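Local coordinates for protein succinate dehydrogenase (Membrane anchor subunit) (Mycolicibacterium smegmatis, PDB 7D6V) that forms the membrane-embedded part of succinate dehydrogenase Sdh1, holding a Rieske-type [2Fe-2S] cluster and a bound ubiquinone, and probably relays electrons from succinate to quinone, at residues Tyr71-Ser76 and Pro98-Ser103; Ala58-Asp63 and Pro81-Phe86; Tyr64-Pro69 and Ile174-Ser179; Ser208-Thr213 and Trp228-Val233. All blocks are in the same frame, centred on the assembly; numbering follows the deposited sequence.

Contact 1: residues Tyr71-Ser76 and Pro98-Ser103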
loop_
_atom_site.group_PDB
_atom_site.type_symbol
_atom_site.label_atom_id
_atom_site.label_comp_id
_atom_site.label_asym_id
_atom_site.label_seq_id
_atom_site.Cartn_x
_atom_site.Cartn_y
_atom_site.Cartn_z
ATOM N N TYR C 71 27.878 16.550 40.937
ATOM C CA TYR C 71 29.052 17.299 41.370
ATOM C C TYR C 71 30.331 16.715 40.784
ATOM O O TYR C 71 31.411 16.946 41.333
ATOM C CB TYR C 71 29.161 17.310 42.897
ATOM C CG TYR C 71 28.171 18.192 43.615
ATOM C CD1 TYR C 71 26.826 17.864 43.657
ATOM C CD2 TYR C 71 28.585 19.342 44.270
ATOM C CE1 TYR C 71 25.922 18.661 44.315
ATOM C CE2 TYR C 71 27.687 20.144 44.934
ATOM C CZ TYR C 71 26.357 19.799 44.953
ATOM O OH TYR C 71 25.455 20.595 45.613
ATOM N N SER C 72 30.234 15.963 39.676
ATOM C CA SER C 72 31.305 15.023 39.341
ATOM C C SER C 72 32.622 15.724 39.026
ATOM O O SER C 72 33.599 15.521 39.767
ATOM C CB SER C 72 30.844 14.079 38.228
ATOM O OG SER C 72 29.780 13.257 38.667
ATOM N N PRO C 73 32.736 16.553 37.973
ATOM C CA PRO C 73 33.991 17.298 37.818
ATOM C C PRO C 73 34.059 18.395 38.864
ATOM O O PRO C 73 33.335 19.392 38.783
ATOM C CB PRO C 73 33.910 17.853 36.389
ATOM C CG PRO C 73 32.752 17.147 35.753
ATOM C CD PRO C 73 31.811 16.872 36.878
ATOM N N CYS C 74 34.921 18.218 39.858
ATOM C CA CYS C 74 34.900 19.025 41.073
ATOM C C CYS C 74 36.258 19.714 41.178
ATOM O O CYS C 74 37.162 19.240 41.867
ATOM C CB CYS C 74 34.593 18.106 42.268
ATOM S SG CYS C 74 33.847 18.883 43.703
ATOM N N VAL C 75 36.388 20.852 40.502
ATOM C CA VAL C 75 37.683 21.428 40.164
ATOM C C VAL C 75 37.982 22.692 40.969
ATOM O O VAL C 75 38.790 23.513 40.545
ATOM C CB VAL C 75 37.782 21.702 38.656
ATOM C CG1 VAL C 75 37.609 20.419 37.874
ATOM C CG2 VAL C 75 36.736 22.717 38.238
ATOM N N SER C 76 37.355 22.867 42.124
ATOM C CA SER C 76 37.574 24.043 42.949
ATOM C C SER C 76 38.328 23.663 44.216
ATOM O O SER C 76 38.309 22.508 44.648
ATOM C CB SER C 76 36.249 24.715 43.313
ATOM O OG SER C 76 36.395 25.533 44.456
ATOM N N PRO C 98 27.627 26.708 40.411
ATOM C CA PRO C 98 27.599 25.358 40.974
ATOM C C PRO C 98 28.984 24.737 40.948
ATOM O O PRO C 98 29.827 25.077 40.116
ATOM C CB PRO C 98 26.627 24.609 40.057
ATOM C CG PRO C 98 26.687 25.344 38.770
ATOM C CD PRO C 98 26.963 26.781 39.099
ATOM N N MET C 99 29.216 23.817 41.883
ATOM C CA MET C 99 30.529 23.189 41.983
ATOM C C MET C 99 30.880 22.387 40.737
ATOM O O MET C 99 32.060 22.108 40.507
ATOM C CB MET C 99 30.591 22.303 43.224
ATOM C CG MET C 99 31.247 22.977 44.415
ATOM S SD MET C 99 31.813 21.809 45.655
ATOM C CE MET C 99 32.007 22.887 47.068
ATOM N N ALA C 100 29.890 22.034 39.922
ATOM C CA ALA C 100 30.087 21.286 38.686
ATOM C C ALA C 100 29.714 22.130 37.470
ATOM O O ALA C 100 29.049 21.663 36.546
ATOM C CB ALA C 100 29.287 19.987 38.703
ATOM N N PHE C 101 30.138 23.394 37.473
ATOM C CA PHE C 101 29.846 24.318 36.385
ATOM C C PHE C 101 30.531 23.937 35.081
ATOM O O PHE C 101 30.199 24.508 34.040
ATOM C CB PHE C 101 30.269 25.732 36.780
ATOM C CG PHE C 101 31.753 25.891 36.948
ATOM C CD1 PHE C 101 32.529 26.406 35.925
ATOM C CD2 PHE C 101 32.373 25.525 38.129
ATOM C CE1 PHE C 101 33.889 26.550 36.076
ATOM C CE2 PHE C 101 33.733 25.668 38.283
ATOM C CZ PHE C 101 34.491 26.182 37.256
ATOM N N ILE C 102 31.494 23.018 35.118
ATOM C CA ILE C 102 32.167 22.597 33.895
ATOM C C ILE C 102 31.256 21.709 33.058
ATOM O O ILE C 102 31.198 21.840 31.831
ATOM C CB ILE C 102 33.492 21.894 34.240
ATOM C CG1 ILE C 102 34.494 22.902 34.800
ATOM C CG2 ILE C 102 34.059 21.180 33.026
ATOM C CD1 ILE C 102 34.886 23.977 33.820
ATOM N N SER C 103 30.520 20.806 33.702
ATOM C CA SER C 103 29.761 19.781 33.001
ATOM C C SER C 103 28.264 20.030 32.956
ATOM O O SER C 103 27.621 19.631 31.985
ATOM C CB SER C 103 30.004 18.412 33.644
ATOM O OG SER C 103 29.778 18.473 35.037
#

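Contact 2: residues Ala58-Asp63 and Pro81-Phe86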
loop_
_atom_site.group_PDB
_atom_site.type_symbol
_atom_site.label_atom_id
_atom_site.label_comp_id
_atom_site.label_asym_id
_atom_site.label_seq_id
_atom_site.Cartn_x
_atom_site.Cartn_y
_atom_site.Cartn_z
ATOM N N ALA C 58 26.981 17.812 51.063
ATOM C CA ALA C 58 26.464 16.443 51.073
ATOM C C ALA C 58 26.538 15.810 49.681
ATOM O O ALA C 58 25.533 15.419 49.088
ATOM C CB ALA C 58 25.038 16.395 51.629
ATOM N N TYR C 59 27.764 15.709 49.172
ATOM C CA TYR C 59 27.989 15.163 47.842
ATOM C C TYR C 59 29.179 14.217 47.761
ATOM O O TYR C 59 29.440 13.682 46.680
ATOM C CB TYR C 59 28.181 16.304 46.826
ATOM C CG TYR C 59 29.339 17.219 47.145
ATOM C CD1 TYR C 59 30.613 16.945 46.675
ATOM C CD2 TYR C 59 29.159 18.350 47.924
ATOM C CE1 TYR C 59 31.673 17.770 46.966
ATOM C CE2 TYR C 59 30.214 19.183 48.219
ATOM C CZ TYR C 59 31.470 18.888 47.738
ATOM O OH TYR C 59 32.527 19.714 48.029
ATOM N N TRP C 60 29.898 13.987 48.857
ATOM C CA TRP C 60 31.137 13.223 48.830
ATOM C C TRP C 60 31.245 12.390 50.095
ATOM O O TRP C 60 31.139 12.926 51.201
ATOM C CB TRP C 60 32.339 14.167 48.706
ATOM C CG TRP C 60 33.684 13.545 48.932
ATOM C CD1 TRP C 60 34.520 13.769 49.981
ATOM C CD2 TRP C 60 34.366 12.635 48.064
ATOM N NE1 TRP C 60 35.672 13.043 49.832
ATOM C CE2 TRP C 60 35.603 12.337 48.662
ATOM C CE3 TRP C 60 34.049 12.036 46.844
ATOM C CZ2 TRP C 60 36.519 11.468 48.084
ATOM C CZ3 TRP C 60 34.960 11.173 46.272
ATOM C CH2 TRP C 60 36.179 10.899 46.891
ATOM N N VAL C 61 31.457 11.086 49.934
ATOM C CA VAL C 61 31.772 10.197 51.046
ATOM C C VAL C 61 33.274 9.959 51.040
ATOM O O VAL C 61 33.813 9.360 50.101
ATOM C CB VAL C 61 31.004 8.871 50.954
ATOM C CG1 VAL C 61 31.124 8.111 52.258
ATOM C CG2 VAL C 61 29.553 9.116 50.616
ATOM N N ALA C 62 33.951 10.419 52.093
ATOM C CA ALA C 62 35.403 10.308 52.145
ATOM C C ALA C 62 35.853 8.861 52.306
ATOM O O ALA C 62 36.901 8.473 51.779
ATOM C CB ALA C 62 35.951 11.170 53.279
ATOM N N ASP C 63 35.082 8.054 53.039
ATOM C CA ASP C 63 35.507 6.692 53.346
ATOM C C ASP C 63 35.533 5.815 52.101
ATOM O O ASP C 63 36.519 5.116 51.843
ATOM C CB ASP C 63 34.589 6.085 54.402
ATOM C CG ASP C 63 35.114 6.271 55.802
ATOM O OD1 ASP C 63 34.668 5.538 56.707
ATOM O OD2 ASP C 63 35.980 7.150 56.000
ATOM N N PRO C 81 37.906 17.407 50.572
ATOM C CA PRO C 81 39.192 16.760 50.287
ATOM C C PRO C 81 39.006 15.412 49.607
ATOM O O PRO C 81 38.228 14.570 50.060
ATOM C CB PRO C 81 39.824 16.613 51.675
ATOM C CG PRO C 81 39.204 17.702 52.477
ATOM C CD PRO C 81 37.793 17.813 51.983
ATOM N N GLY C 82 39.738 15.215 48.512
ATOM C CA GLY C 82 39.676 13.993 47.746
ATOM C C GLY C 82 38.645 13.974 46.641
ATOM O O GLY C 82 38.625 13.020 45.853
ATOM N N SER C 83 37.790 14.993 46.549
ATOM C CA SER C 83 36.761 15.019 45.519
ATOM C C SER C 83 37.289 15.458 44.161
ATOM O O SER C 83 36.647 15.183 43.144
ATOM C CB SER C 83 35.623 15.947 45.934
ATOM O OG SER C 83 35.055 15.536 47.159
ATOM N N SER C 84 38.436 16.127 44.121
ATOM C CA SER C 84 39.001 16.627 42.871
ATOM C C SER C 84 39.884 15.540 42.275
ATOM O O SER C 84 41.022 15.340 42.703
ATOM C CB SER C 84 39.779 17.914 43.112
ATOM O OG SER C 84 38.905 18.952 43.508
ATOM N N HIS C 85 39.354 14.831 41.283
ATOM C CA HIS C 85 40.084 13.761 40.624
ATOM C C HIS C 85 40.899 14.238 39.435
ATOM O O HIS C 85 41.752 13.488 38.949
ATOM C CB HIS C 85 39.111 12.667 40.183
ATOM C CG HIS C 85 38.309 12.098 41.308
ATOM N ND1 HIS C 85 37.024 11.629 41.148
ATOM C CD2 HIS C 85 38.610 11.933 42.616
ATOM C CE1 HIS C 85 36.570 11.194 42.310
ATOM N NE2 HIS C 85 37.514 11.367 43.217
ATOM N N PHE C 86 40.664 15.458 38.960
ATOM C CA PHE C 86 41.409 16.036 37.851
ATOM C C PHE C 86 42.076 17.343 38.262
ATOM O O PHE C 86 42.277 18.233 37.436
ATOM C CB PHE C 86 40.499 16.246 36.644
ATOM C CG PHE C 86 39.588 15.088 36.373
ATOM C CD1 PHE C 86 38.281 15.100 36.821
ATOM C CD2 PHE C 86 40.042 13.978 35.687
ATOM C CE1 PHE C 86 37.444 14.031 36.581
ATOM C CE2 PHE C 86 39.208 12.908 35.446
ATOM C CZ PHE C 86 37.909 12.936 35.892
#

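Contact 3: residues Tyr64-Pro69 and Ile174-Ser179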
loop_
_atom_site.group_PDB
_atom_site.type_symbol
_atom_site.label_atom_id
_atom_site.label_comp_id
_atom_site.label_asym_id
_atom_site.label_seq_id
_atom_site.Cartn_x
_atom_site.Cartn_y
_atom_site.Cartn_z
ATOM N N TYR C 64 34.458 5.832 51.320
ATOM C CA TYR C 64 34.314 4.940 50.180
ATOM C C TYR C 64 34.433 5.665 48.852
ATOM O O TYR C 64 34.144 5.071 47.810
ATOM C CB TYR C 64 32.980 4.198 50.257
ATOM C CG TYR C 64 32.630 3.756 51.655
ATOM C CD1 TYR C 64 33.536 3.043 52.423
ATOM C CD2 TYR C 64 31.403 4.066 52.212
ATOM C CE1 TYR C 64 33.229 2.650 53.701
ATOM C CE2 TYR C 64 31.085 3.672 53.490
ATOM C CZ TYR C 64 32.001 2.965 54.231
ATOM O OH TYR C 64 31.681 2.573 55.507
ATOM N N HIS C 65 34.840 6.935 48.867
ATOM C CA HIS C 65 35.104 7.694 47.648
ATOM C C HIS C 65 33.883 7.721 46.731
ATOM O O HIS C 65 33.960 7.406 45.544
ATOM C CB HIS C 65 36.330 7.139 46.922
ATOM C CG HIS C 65 37.632 7.542 47.539
ATOM N ND1 HIS C 65 38.133 6.947 48.675
ATOM C CD2 HIS C 65 38.547 8.466 47.167
ATOM C CE1 HIS C 65 39.292 7.495 48.984
ATOM N NE2 HIS C 65 39.568 8.420 48.084
ATOM N N TYR C 66 32.745 8.107 47.294
ATOM C CA TYR C 66 31.504 8.229 46.546
ATOM C C TYR C 66 31.298 9.686 46.169
ATOM O O TYR C 66 31.362 10.565 47.032
ATOM C CB TYR C 66 30.310 7.739 47.364
ATOM C CG TYR C 66 30.243 6.253 47.584
ATOM C CD1 TYR C 66 30.817 5.368 46.688
ATOM C CD2 TYR C 66 29.585 5.734 48.686
ATOM C CE1 TYR C 66 30.748 4.007 46.893
ATOM C CE2 TYR C 66 29.508 4.378 48.897
ATOM C CZ TYR C 66 30.089 3.519 47.999
ATOM O OH TYR C 66 30.014 2.167 48.212
ATOM N N LEU C 67 31.043 9.938 44.890
ATOM C CA LEU C 67 30.828 11.287 44.393
ATOM C C LEU C 67 29.576 11.311 43.534
ATOM O O LEU C 67 29.426 10.492 42.623
ATOM C CB LEU C 67 32.031 11.783 43.592
ATOM C CG LEU C 67 31.938 13.212 43.061
ATOM C CD1 LEU C 67 31.830 14.204 44.203
ATOM C CD2 LEU C 67 33.134 13.522 42.195
ATOM N N THR C 68 28.683 12.245 43.831
ATOM C CA THR C 68 27.470 12.399 43.047
ATOM C C THR C 68 27.811 12.829 41.622
ATOM O O THR C 68 28.708 13.656 41.422
ATOM C CB THR C 68 26.551 13.434 43.696
ATOM O OG1 THR C 68 26.234 13.026 45.031
ATOM C CG2 THR C 68 25.281 13.563 42.916
ATOM N N PRO C 69 27.128 12.288 40.610
ATOM C CA PRO C 69 27.329 12.786 39.240
ATOM C C PRO C 69 26.963 14.248 39.059
ATOM O O PRO C 69 27.490 14.890 38.144
ATOM C CB PRO C 69 26.424 11.877 38.401
ATOM C CG PRO C 69 26.241 10.660 39.219
ATOM C CD PRO C 69 26.272 11.093 40.645
ATOM N N ILE C 174 34.622 3.919 38.776
ATOM C CA ILE C 174 35.699 2.960 38.990
ATOM C C ILE C 174 36.449 3.274 40.278
ATOM O O ILE C 174 36.779 2.371 41.054
ATOM C CB ILE C 174 36.640 2.929 37.775
ATOM C CG1 ILE C 174 35.933 2.293 36.580
ATOM C CG2 ILE C 174 37.905 2.167 38.102
ATOM C CD1 ILE C 174 36.706 2.393 35.292
ATOM N N THR C 175 36.723 4.553 40.537
ATOM C CA THR C 175 37.428 4.890 41.768
ATOM C C THR C 175 36.540 4.800 43.001
ATOM O O THR C 175 37.060 4.834 44.119
ATOM C CB THR C 175 38.036 6.288 41.672
ATOM O OG1 THR C 175 36.993 7.259 41.536
ATOM C CG2 THR C 175 38.963 6.381 40.480
ATOM N N ALA C 176 35.223 4.679 42.828
ATOM C CA ALA C 176 34.336 4.520 43.972
ATOM C C ALA C 176 34.539 3.200 44.708
ATOM O O ALA C 176 34.089 3.073 45.850
ATOM C CB ALA C 176 32.881 4.639 43.525
ATOM N N PHE C 177 35.194 2.216 44.091
ATOM C CA PHE C 177 35.397 0.905 44.712
ATOM C C PHE C 177 36.502 0.998 45.764
ATOM O O PHE C 177 37.593 0.443 45.632
ATOM C CB PHE C 177 35.725 -0.143 43.659
ATOM C CG PHE C 177 34.524 -0.691 42.960
ATOM C CD1 PHE C 177 33.827 -1.758 43.495
ATOM C CD2 PHE C 177 34.092 -0.149 41.765
ATOM C CE1 PHE C 177 32.721 -2.268 42.857
ATOM C CE2 PHE C 177 32.988 -0.655 41.122
ATOM C CZ PHE C 177 32.301 -1.716 41.667
ATOM N N HIS C 178 36.188 1.703 46.845
ATOM C CA HIS C 178 37.165 1.990 47.879
ATOM C C HIS C 178 36.595 1.700 49.259
ATOM O O HIS C 178 35.384 1.718 49.480
ATOM C CB HIS C 178 37.638 3.447 47.815
ATOM C CG HIS C 178 38.890 3.703 48.592
ATOM N ND1 HIS C 178 38.893 4.363 49.800
ATOM C CD2 HIS C 178 40.177 3.369 48.340
ATOM C CE1 HIS C 178 40.132 4.437 50.254
ATOM N NE2 HIS C 178 40.929 3.839 49.388
ATOM N N SER C 179 37.509 1.421 50.181
ATOM C CA SER C 179 37.222 1.202 51.588
ATOM C C SER C 179 38.375 1.788 52.385
ATOM O O SER C 179 39.467 1.987 51.841
ATOM C CB SER C 179 37.054 -0.294 51.894
ATOM O OG SER C 179 36.389 -0.514 53.122
#

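Contact 4: residues Ser208-Thr213 and Trp228-Val233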
loop_
_atom_site.group_PDB
_atom_site.type_symbol
_atom_site.label_atom_id
_atom_site.label_comp_id
_atom_site.label_asym_id
_atom_site.label_seq_id
_atom_site.Cartn_x
_atom_site.Cartn_y
_atom_site.Cartn_z
ATOM N N SER C 208 22.268 11.234 16.858
ATOM C CA SER C 208 23.500 11.703 16.235
ATOM C C SER C 208 24.567 10.621 16.223
ATOM O O SER C 208 25.371 10.558 15.289
ATOM C CB SER C 208 24.015 12.949 16.951
ATOM O OG SER C 208 23.153 14.049 16.742
ATOM N N CYS C 209 24.600 9.772 17.251
ATOM C CA CYS C 209 25.511 8.633 17.243
ATOM C C CYS C 209 25.183 7.679 16.101
ATOM O O CYS C 209 26.085 7.161 15.435
ATOM C CB CYS C 209 25.451 7.905 18.584
ATOM S SG CYS C 209 26.535 6.469 18.703
ATOM N N ARG C 210 23.893 7.439 15.864
ATOM C CA ARG C 210 23.479 6.579 14.762
ATOM C C ARG C 210 23.948 7.134 13.425
ATOM O O ARG C 210 24.405 6.384 12.557
ATOM C CB ARG C 210 21.960 6.428 14.775
ATOM C CG ARG C 210 21.425 5.299 13.928
ATOM C CD ARG C 210 19.915 5.355 13.875
ATOM N NE ARG C 210 19.350 4.308 13.033
ATOM C CZ ARG C 210 18.136 4.358 12.504
ATOM N NH1 ARG C 210 17.360 5.406 12.725
ATOM N NH2 ARG C 210 17.699 3.364 11.751
ATOM N N HIS C 211 23.835 8.447 13.245
ATOM C CA HIS C 211 24.289 9.080 12.014
ATOM C C HIS C 211 25.806 9.014 11.878
ATOM O O HIS C 211 26.325 8.700 10.801
ATOM C CB HIS C 211 23.802 10.526 11.984
ATOM C CG HIS C 211 24.316 11.317 10.826
ATOM N ND1 HIS C 211 25.317 12.252 10.957
ATOM C CD2 HIS C 211 23.958 11.327 9.522
ATOM C CE1 HIS C 211 25.561 12.797 9.782
ATOM N NE2 HIS C 211 24.752 12.254 8.893
ATOM N N VAL C 212 26.531 9.300 12.959
ATOM C CA VAL C 212 27.985 9.394 12.884
ATOM C C VAL C 212 28.609 8.021 12.665
ATOM O O VAL C 212 29.577 7.883 11.908
ATOM C CB VAL C 212 28.533 10.082 14.148
ATOM C CG1 VAL C 212 30.017 9.834 14.298
ATOM C CG2 VAL C 212 28.258 11.569 14.090
ATOM N N THR C 213 28.070 6.984 13.308
ATOM C CA THR C 213 28.683 5.662 13.215
ATOM C C THR C 213 28.564 5.096 11.806
ATOM O O THR C 213 29.573 4.848 11.138
ATOM C CB THR C 213 28.052 4.715 14.235
ATOM O OG1 THR C 213 26.628 4.857 14.212
ATOM C CG2 THR C 213 28.567 5.025 15.629
ATOM N N TRP C 228 27.891 -3.153 11.226
ATOM C CA TRP C 228 27.576 -3.838 12.475
ATOM C C TRP C 228 27.319 -2.838 13.598
ATOM O O TRP C 228 26.355 -2.978 14.371
ATOM C CB TRP C 228 28.724 -4.783 12.837
ATOM C CG TRP C 228 28.478 -5.647 14.029
ATOM C CD1 TRP C 228 27.894 -6.877 14.042
ATOM C CD2 TRP C 228 28.822 -5.351 15.387
ATOM N NE1 TRP C 228 27.844 -7.365 15.323
ATOM C CE2 TRP C 228 28.406 -6.446 16.169
ATOM C CE3 TRP C 228 29.430 -4.264 16.019
ATOM C CZ2 TRP C 228 28.583 -6.486 17.548
ATOM C CZ3 TRP C 228 29.607 -4.308 17.386
ATOM C CH2 TRP C 228 29.184 -5.411 18.136
ATOM N N ILE C 229 28.165 -1.810 13.687
ATOM C CA ILE C 229 27.973 -0.788 14.710
ATOM C C ILE C 229 26.634 -0.090 14.520
ATOM O O ILE C 229 25.904 0.155 15.486
ATOM C CB ILE C 229 29.143 0.211 14.695
ATOM C CG1 ILE C 229 30.458 -0.514 14.972
ATOM C CG2 ILE C 229 28.917 1.304 15.718
ATOM C CD1 ILE C 229 31.672 0.369 14.852
ATOM N N TRP C 230 26.290 0.238 13.274
ATOM C CA TRP C 230 25.032 0.915 12.995
ATOM C C TRP C 230 23.839 0.033 13.337
ATOM O O TRP C 230 22.826 0.524 13.843
ATOM C CB TRP C 230 24.996 1.340 11.527
ATOM C CG TRP C 230 23.736 2.021 11.121
ATOM C CD1 TRP C 230 23.418 3.330 11.307
ATOM C CD2 TRP C 230 22.619 1.426 10.458
ATOM N NE1 TRP C 230 22.171 3.590 10.801
ATOM C CE2 TRP C 230 21.658 2.434 10.274
ATOM C CE3 TRP C 230 22.337 0.134 10.002
ATOM C CZ2 TRP C 230 20.439 2.195 9.654
ATOM C CZ3 TRP C 230 21.128 -0.098 9.389
ATOM C CH2 TRP C 230 20.193 0.925 9.219
ATOM N N THR C 231 23.938 -1.270 13.073
ATOM C CA THR C 231 22.842 -2.176 13.402
ATOM C C THR C 231 22.590 -2.216 14.906
ATOM O O THR C 231 21.445 -2.091 15.366
ATOM C CB THR C 231 23.148 -3.576 12.870
ATOM O OG1 THR C 231 23.245 -3.533 11.443
ATOM C CG2 THR C 231 22.053 -4.549 13.265
ATOM N N GLN C 232 23.655 -2.382 15.694
ATOM C CA GLN C 232 23.480 -2.388 17.147
ATOM C C GLN C 232 23.000 -1.039 17.673
ATOM O O GLN C 232 22.138 -0.983 18.561
ATOM C CB GLN C 232 24.773 -2.829 17.828
ATOM C CG GLN C 232 24.921 -4.337 17.931
ATOM C CD GLN C 232 24.905 -5.038 16.596
ATOM O OE1 GLN C 232 24.018 -5.843 16.324
ATOM N NE2 GLN C 232 25.863 -4.717 15.745
ATOM N N VAL C 233 23.533 0.058 17.137
ATOM C CA VAL C 233 23.109 1.376 17.593
ATOM C C VAL C 233 21.650 1.630 17.233
ATOM O O VAL C 233 20.929 2.275 17.994
ATOM C CB VAL C 233 24.046 2.460 17.027
ATOM C CG1 VAL C 233 23.442 3.837 17.189
ATOM C CG2 VAL C 233 25.390 2.398 17.726
#

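Contact 1: residues Tyr71-Ser76 and Pro98-Ser103
Tyr71 and Ala100 bring the two loops nearest, their CA atoms 4.9 Å apart, where the irregular backbone of 71-76 passes over a type I beta turn running from Pro98 to Phe101. Neither segment lends the other a hydrogen bond, and the fit of this largely buried contact rests on apolar surfaces. Ala100 CB sits against the backbone of Tyr71, 3.8 Å from its CA. The Tyr71 ring slants across the root of Met99, CD2 coming 3.7 Å from Met99 CB, and the methionine chain, extended beyond CG, carries SD on to Cys74 SG at 4.1 Å. On the far side of Ala100, the ring of Pro73 presents its CG and CD to Ser103, whose OG lies 3.2 Å from Pro73 CD. Val75 makes the remaining apolar contact. With CG1 anti to its carbonyl carbon (chi1 -60°), it turns CG2 toward Ile102 CG1, 4.1 Å away, and toward CE2 of Phe101; the Val75 and Ile102 side chains cross at about a right angle. The polar end of Tyr71 is satisfied elsewhere, its OH bonding to Arg52 O and Gly56 N, while the Tyr71 ring stacks on Tyr59. Both loops belong to the long coil between strand 66-67 and helix 104-112; Tyr71 also touches Trp55 of helix 33-55, and Ser103 touches Ile165 of helix 155-175.

Contact 2: residues Ala58-Asp63 and Pro81-Phe86
Ser83 sits over one face of the Trp60 indole with its CA and OG. Ser83 CA stands 4.1 Å from the centroid of the Trp60 six-membered ring and only 4° off its normal, a CH-pi contact with almost no lateral slip. Ser83 OG lies over the same face nearer the five-membered ring, 3.0 Å from Trp60 CG, and is occupied by a hydrogen bond to Ala80 O. The chain thus illustrates how an aromatic face can be covered by backbone as well as by side chains: Gly82, at a positive phi of 90°, follows the ring's rim and brings its O to 3.4 Å from Trp60 CH2. At that end His85 arrives obliquely, the two ring planes at 63°, with Trp60 CH2 near the imidazole plane at its edge and 3.9 Å from NE2. Trp60 reaches this setting because CG is anti to the backbone N, which sends the indole out from strand 60-61. Tyr59 flanks Ser83 more loosely, its OH accepting from Ala80 N. Around this loop-on-strand contact, Trp60 rests on Leu67 of strand 66-67, Val61 on Val261 of helix 240-264, and His85 on Thr175 near the end of helix 155-175.

Contact 3: residues Tyr64-Pro69 and Ile174-Ser179
His65 reaches from the hairpin to the chain leaving helix 155-175 and touches it with one flank of its side chain. CB lies 3.7 Å from Thr175 O and a little farther from CB of His178. With CG anti to the carbonyl carbon (chi1 -77°), the imidazole swings toward His178, and CG passes about 4.1 Å from ND1 of that residue. Next along the ring, His65 ND1 comes 2.9 Å from His178 ND1. CE1 goes farthest over the second ring, standing over one face toward its rim and 3.4 Å from His178 CE1. The pair is edge-to-face (T-shaped), His65 giving the edge and His178 the face, with planes at 75°. His178 ND1 is hydrogen-bonded to Asp63 O. The other flank of the His65 ring turns to Trp60, whose indole meets it nearly at right angles. In the hairpin of strands 60-61 and 66-67, His65 and Tyr66 both face Val61 in a G1 beta bulge, with His65 in the left-handed backbone region (phi 57°). Its own carbonyl is used too, since Ala176 CA-H points at His65 O, 3.3 Å from CA. Beside it Tyr66 brings its ring edge to Ala176, CD1 meeting CB at 3.8 Å, while Tyr64 CB covers one face of the same ring. Tyr64 CA in turn lies 3.5 Å from His178 O, a second CA-H...O contact, and Ala176 O accepts from Asn189 ND2 of helix 188-204.

Contact 4: residues Ser208-Thr213 and Trp228-Val233
Cys209 O is held by two donors of Thr213, OG1 at 2.7 Å and the backbone N at 2.9 Å, which reach it from opposite faces of its carbonyl plane. Here a threonine hydroxyl is folded back onto its own helix, where the backbone widens into a pi-type turn, while the methyl CG2 is turned outward to meet Ile229 CG2 of the partner helix at 3.7 Å. The two helical segments run antiparallel, axes 9.1 Å apart at closest approach and at 166°. Val233 fits between Cys209 and Arg210, its CG1 lying 3.7 Å from Arg210 CA. Arg210, extended from CG to NE with CG anti to the backbone N (chi1 -165°), slants across Trp230. The indole NE1 is 3.6 Å from Arg210 CG, NH2 comes equally near CZ2, and the guanidinium plane is only 14° from that of the ring. Arg210 O meets the same indole in plane at its edge, 3.4 Å from CD1. The guanidinium is steadied by Ser234 OG at NE and by Asn222 of the iron-sulfur subunit at NH2. The arrangement is an antiparallel helical hairpin at the subunit interface: its first helix begins at His207 and follows Cys206, both lining the [2Fe-2S] cluster pocket, and the Cys209 side chain lies about 7 Å from the cluster.

How the contacts relate
Contacts 1, 2 and 3 form one continuous cluster on one side of the chain's centre, far from contact 4. Contacts 2 and 3 have centres about 8 Å apart and share the two-stranded antiparallel sheet of 60-61 and 66-67; contact 1 lies about 12 Å and 16 Å from them, centre to centre, and touches both. Along the chain contact 2 interleaves with contacts 1 and 3, while contact 1 falls wholly between the segments of contact 3, so the coil is folded on itself and onto the hairpin, which in turn packs on the end of helix 155-175. Contact 4 follows later, its centre 31 to 36 Å away, beside the cluster site and the iron-sulfur subunit. Helix 155-175 spans the separation: His155 lines the cluster pocket and Thr175 meets the hairpin.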